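Local coordinates for protein chitinase (Pyrococcus furiosus, PDB 2CWR) that binds chitin through this domain of a hyperthermophilic chitinase, an enzyme that hydrolyses the polysaccharide, at residues V39-A44 with E92-E97. Numbering follows the deposited sequence.
Sequences VKVKLA and EEITLE
Lys-40 and Thr-95 form a hydrogen-bonded antiparallel pair: Lys-40 N reaches Thr-95 O at 2.8 Å, and Thr-95 N returns a nearly straight bond (170°) to Lys-40 O. Two residues on, Lys-42 N donates to Glu-93 O, but Lys-42 O takes its main bond from Glu-92 N at 2.8 Å and only a weak one from Glu-93 N. Two residues thus face one, a classic beta bulge, where the 91-98 strand turns its corner.

Both strands belong to the five-stranded sheet of a two-sheet beta sandwich, with 38-43 bonded on its other edge to 63-68. Toward the opposing sheet, Val-39 divides its methyls: CG1, anti to the backbone N (chi1 172°), touches Ile-94 CG2 at 3.8 Å, while CG2 meets Leu-96 CD1. Leu-12, Leu-29 and Phe-79 of the facing sheet pack over this apolar patch.

On the other face the charges pair up. Lys-42 runs out extended and bends only at its last torsion (chi4 -56°), which brings NZ above the carboxylate plane of Glu-92, 2.7 Å from OE1. With an alanine here, the Glu-92 carboxylate is likely to lose this countercharge and become freer to swing. Lys-40 makes a looser salt bridge to Glu-97, NZ to OE2 3.4 Å, its CD against OE1 and its CE near both carboxylate oxygens of Glu-97. Between the two salt bridges, Glu-93 OE2 accepts a hydrogen bond from Thr-95 OG1 at 2.7 Å, while a water donates to that same oxygen and to Lys-40 O, bridging the strands.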
loop_
_atom_site.group_PDB
_atom_site.type_symbol
_atom_site.label_atom_id
_atom_site.label_comp_id
_atom_site.label_asym_id
_atom_site.label_seq_id
_atom_site.Cartn_x
_atom_site.Cartn_y
_atom_site.Cartn_z
ATOM N N VAL A 39 1.073 -5.546 1.807
ATOM C CA VAL A 39 1.471 -4.653 0.723
ATOM C C VAL A 39 2.666 -3.870 1.244
ATOM O O VAL A 39 2.562 -3.152 2.240
ATOM C CB VAL A 39 0.333 -3.686 0.312
ATOM C CG1 VAL A 39 0.859 -2.653 -0.678
ATOM C CG2 VAL A 39 -0.803 -4.471 -0.335
ATOM N N LYS A 40 3.811 -4.046 0.592
ATOM C CA LYS A 40 5.029 -3.364 1.007
ATOM C C LYS A 40 5.240 -2.121 0.167
ATOM O O LYS A 40 5.160 -2.161 -1.059
ATOM C CB LYS A 40 6.235 -4.300 0.874
ATOM C CG LYS A 40 6.154 -5.520 1.781
ATOM C CD LYS A 40 7.424 -6.353 1.722
ATOM C CE LYS A 40 7.391 -7.464 2.763
ATOM N NZ LYS A 40 8.653 -8.257 2.772
ATOM N N VAL A 41 5.518 -1.013 0.838
ATOM C CA VAL A 41 5.720 0.254 0.161
ATOM C C VAL A 41 7.099 0.826 0.448
ATOM O O VAL A 41 7.461 1.026 1.604
ATOM C CB VAL A 41 4.659 1.287 0.605
ATOM C CG1 VAL A 41 4.956 2.645 -0.009
ATOM C CG2 VAL A 41 3.264 0.814 0.195
ATOM N N LYS A 42 7.871 1.073 -0.606
ATOM C CA LYS A 42 9.196 1.657 -0.438
ATOM C C LYS A 42 9.022 3.145 -0.681
ATOM O O LYS A 42 8.660 3.566 -1.781
ATOM C CB LYS A 42 10.195 1.070 -1.438
ATOM C CG LYS A 42 11.634 1.528 -1.200
ATOM C CD LYS A 42 12.595 0.939 -2.216
ATOM C CE LYS A 42 14.046 1.231 -1.843
ATOM N NZ LYS A 42 14.312 2.690 -1.682
ATOM N N LEU A 43 9.264 3.935 0.359
ATOM C CA LEU A 43 9.110 5.380 0.289
ATOM C C LEU A 43 10.302 6.067 -0.364
ATOM O O LEU A 43 11.428 5.573 -0.304
ATOM C CB LEU A 43 8.918 5.944 1.698
ATOM C CG LEU A 43 7.716 5.404 2.477
ATOM C CD1 LEU A 43 7.825 5.799 3.941
ATOM C CD2 LEU A 43 6.438 5.939 1.855
ATOM N N ALA A 44 10.045 7.207 -0.993
ATOM C CA ALA A 44 11.111 7.973 -1.621
ATOM C C ALA A 44 11.888 8.639 -0.490
ATOM O O ALA A 44 11.402 8.727 0.639
ATOM C CB ALA A 44 10.531 9.030 -2.545
ATOM N N GLU A 92 8.426 4.797 -4.303
ATOM C CA GLU A 92 9.245 4.169 -5.334
ATOM C C GLU A 92 8.703 2.810 -5.745
ATOM O O GLU A 92 8.877 2.381 -6.888
ATOM C CB GLU A 92 10.684 4.004 -4.840
ATOM C CG GLU A 92 11.280 5.274 -4.261
ATOM C CD GLU A 92 12.751 5.131 -3.945
ATOM O OE1 GLU A 92 13.219 3.979 -3.808
ATOM O OE2 GLU A 92 13.433 6.169 -3.822
ATOM N N GLU A 93 8.044 2.134 -4.812
ATOM C CA GLU A 93 7.502 0.817 -5.103
ATOM C C GLU A 93 6.336 0.446 -4.197
ATOM O O GLU A 93 6.327 0.771 -3.011
ATOM C CB GLU A 93 8.605 -0.235 -4.965
ATOM C CG GLU A 93 8.164 -1.650 -5.296
ATOM C CD GLU A 93 9.273 -2.669 -5.106
ATOM O OE1 GLU A 93 10.331 -2.526 -5.756
ATOM O OE2 GLU A 93 9.086 -3.614 -4.308
ATOM N N ILE A 94 5.351 -0.230 -4.777
ATOM C CA ILE A 94 4.183 -0.699 -4.039
ATOM C C ILE A 94 4.013 -2.132 -4.507
ATOM O O ILE A 94 3.663 -2.383 -5.666
ATOM C CB ILE A 94 2.925 0.120 -4.369
ATOM C CG1 ILE A 94 3.144 1.584 -3.969
ATOM C CG2 ILE A 94 1.730 -0.457 -3.618
ATOM C CD1 ILE A 94 1.983 2.509 -4.326
ATOM N N THR A 95 4.266 -3.074 -3.605
ATOM C CA THR A 95 4.221 -4.486 -3.959
ATOM C C THR A 95 3.324 -5.353 -3.092
ATOM O O THR A 95 3.383 -5.294 -1.866
ATOM C CB THR A 95 5.638 -5.068 -3.914
ATOM O OG1 THR A 95 6.506 -4.256 -4.717
ATOM C CG2 THR A 95 5.648 -6.494 -4.432
ATOM N N LEU A 96 2.511 -6.176 -3.746
ATOM C CA LEU A 96 1.597 -7.077 -3.056
ATOM C C LEU A 96 2.237 -8.440 -2.804
ATOM O O LEU A 96 2.825 -9.039 -3.708
ATOM C CB LEU A 96 0.325 -7.264 -3.889
ATOM C CG LEU A 96 -0.642 -8.370 -3.450
ATOM C CD1 LEU A 96 -1.186 -8.072 -2.062
ATOM C CD2 LEU A 96 -1.780 -8.468 -4.459
ATOM N N GLU A 97 2.122 -8.917 -1.568
ATOM C CA GLU A 97 2.654 -10.219 -1.183
ATOM C C GLU A 97 1.568 -11.013 -0.468
ATOM O O GLU A 97 0.737 -10.451 0.252
ATOM C CB GLU A 97 3.858 -10.077 -0.242
ATOM C CG GLU A 97 5.104 -9.476 -0.878
ATOM C CD GLU A 97 6.310 -9.486 0.054
ATOM O OE1 GLU A 97 7.379 -8.984 -0.351
ATOM O OE2 GLU A 97 6.195 -9.995 1.188
HETATM O O HOH W 1 7.946 -2.679 -2.025
HETATM O O HOH W 2 14.405 5.688 -0.926
#